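Local coordinates for A-type flavoprotein (Giardia intestinalis, PDB 2Q9U), which probably transfers electrons through a bound FMN to a diiron centre and serves as an oxygen-scavenging oxidoreductase, at residues Ala276-Ala281 with Cys286-Leu291. Sequence-based numbering, arbitrary orientation.
Sequences ALLDGA and CETVLL
Leu278 of the helix lies against Thr288 of the strand. Its branch point presses on the threonine: Leu278 CG is 3.5 Å from Thr288 CB, tighter than usual for two carbons. The CD1 methyl rests beside the same CB and reaches toward the carbonyl oxygen of Val289. The CD2 methyl of Leu278 goes the other way, past Thr288 OG1, and ends 4.1 Å from Leu290 CB. The side chains of Leu278 and Leu290 run roughly perpendicular to each other.

Thr288 turns its methyl, CG2, against the helix backbone. With CG2 anti to its own carbonyl carbon, that methyl of Thr288 sits 3.4 Å from Leu278 O and 3.7 Å from Ala281 CB. Thr288 OG1 lies 2.8 Å from a water. The same water donates a weak, long bond to Asp279 OD1; no direct hydrogen bond joins the two segments. At the end of the contact, Cys286 CB meets Ala281 O.

Arg68 of a neighbouring subunit makes a salt bridge to Asp279 OD2, and Ser180 OG of the same neighbouring subunit pairs with the backbone N of Thr288. Trp25 of that subunit packs on Leu278 and Leu290.

Helix segment 276-281 runs nearly antiparallel to strand segment 287-291, with 163° between their axes. Both belong to the right-handed beta-alpha-beta crossover of the flavodoxin-like domain, in which strand 287-292 is the edge strand beside 258-263, and helix 386-409 packs next to helix 269-283.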
# COMPACT_ATOMS: atom_id res chain seq x y z
N ALA A 276 18.96 -11.17 17.62
CA ALA A 276 19.75 -11.82 18.67
C ALA A 276 18.98 -11.85 20.00
O ALA A 276 18.96 -12.87 20.70
CB ALA A 276 21.12 -11.10 18.86
N LEU A 277 18.36 -10.73 20.33
CA LEU A 277 17.51 -10.65 21.52
C LEU A 277 16.39 -11.69 21.46
O LEU A 277 16.08 -12.36 22.44
CB LEU A 277 16.93 -9.24 21.68
CG LEU A 277 16.15 -9.02 22.99
CD1 LEU A 277 16.67 -7.81 23.72
CD2 LEU A 277 14.69 -8.85 22.72
N LEU A 278 15.77 -11.79 20.29
CA LEU A 278 14.66 -12.73 20.08
C LEU A 278 15.07 -14.19 20.30
O LEU A 278 14.35 -14.98 20.95
CB LEU A 278 14.16 -12.55 18.65
CG LEU A 278 12.71 -12.83 18.33
CD1 LEU A 278 11.86 -11.68 18.89
CD2 LEU A 278 12.53 -13.02 16.80
N ASP A 279 16.24 -14.56 19.77
CA ASP A 279 16.77 -15.90 20.05
C ASP A 279 17.00 -16.15 21.53
O ASP A 279 16.73 -17.24 21.99
CB ASP A 279 18.02 -16.24 19.23
CG ASP A 279 17.70 -17.09 18.00
OD1 ASP A 279 16.66 -16.81 17.34
OD2 ASP A 279 18.46 -18.04 17.72
N GLY A 280 17.49 -15.14 22.25
CA GLY A 280 17.67 -15.25 23.70
C GLY A 280 16.32 -15.55 24.34
O GLY A 280 16.19 -16.48 25.13
N ALA A 281 15.30 -14.79 23.95
CA ALA A 281 13.98 -15.00 24.52
C ALA A 281 13.43 -16.39 24.19
O ALA A 281 12.80 -17.05 25.04
CB ALA A 281 13.01 -13.88 24.09
N CYS A 286 9.83 -19.35 25.46
CA CYS A 286 8.79 -18.42 25.00
C CYS A 286 8.61 -18.45 23.49
O CYS A 286 9.56 -18.68 22.74
CB CYS A 286 9.13 -16.98 25.40
SG CYS A 286 9.01 -16.61 27.14
N GLU A 287 7.37 -18.26 23.04
CA GLU A 287 7.14 -17.80 21.67
C GLU A 287 7.73 -16.39 21.53
O GLU A 287 7.73 -15.59 22.50
CB GLU A 287 5.64 -17.72 21.34
CG GLU A 287 5.45 -17.36 19.85
CD GLU A 287 4.02 -17.26 19.39
OE1 GLU A 287 3.12 -17.13 20.25
OE2 GLU A 287 3.83 -17.29 18.15
N THR A 288 8.27 -16.08 20.34
CA THR A 288 8.84 -14.77 20.07
C THR A 288 8.28 -14.27 18.73
O THR A 288 8.23 -15.01 17.77
CB THR A 288 10.39 -14.81 19.96
OG1 THR A 288 10.78 -15.66 18.88
CG2 THR A 288 11.01 -15.31 21.27
N VAL A 289 7.84 -13.01 18.72
CA VAL A 289 7.29 -12.36 17.53
C VAL A 289 8.10 -11.06 17.35
O VAL A 289 8.30 -10.31 18.29
CB VAL A 289 5.75 -12.06 17.72
CG1 VAL A 289 5.18 -11.20 16.57
CG2 VAL A 289 4.96 -13.37 17.85
N LEU A 290 8.57 -10.83 16.13
CA LEU A 290 9.20 -9.57 15.79
C LEU A 290 8.29 -8.81 14.85
O LEU A 290 7.88 -9.35 13.81
CB LEU A 290 10.58 -9.83 15.12
CG LEU A 290 11.39 -8.60 14.64
CD1 LEU A 290 12.85 -8.94 14.74
CD2 LEU A 290 11.06 -8.16 13.21
N LEU A 291 8.00 -7.56 15.20
CA LEU A 291 7.14 -6.69 14.40
C LEU A 291 7.92 -5.45 14.02
O LEU A 291 8.23 -4.64 14.89
CB LEU A 291 5.89 -6.26 15.22
CG LEU A 291 4.96 -7.37 15.71
CD1 LEU A 291 3.77 -6.73 16.43
CD2 LEU A 291 4.48 -8.21 14.52
O HOH W 1 13.25 -16.23 17.80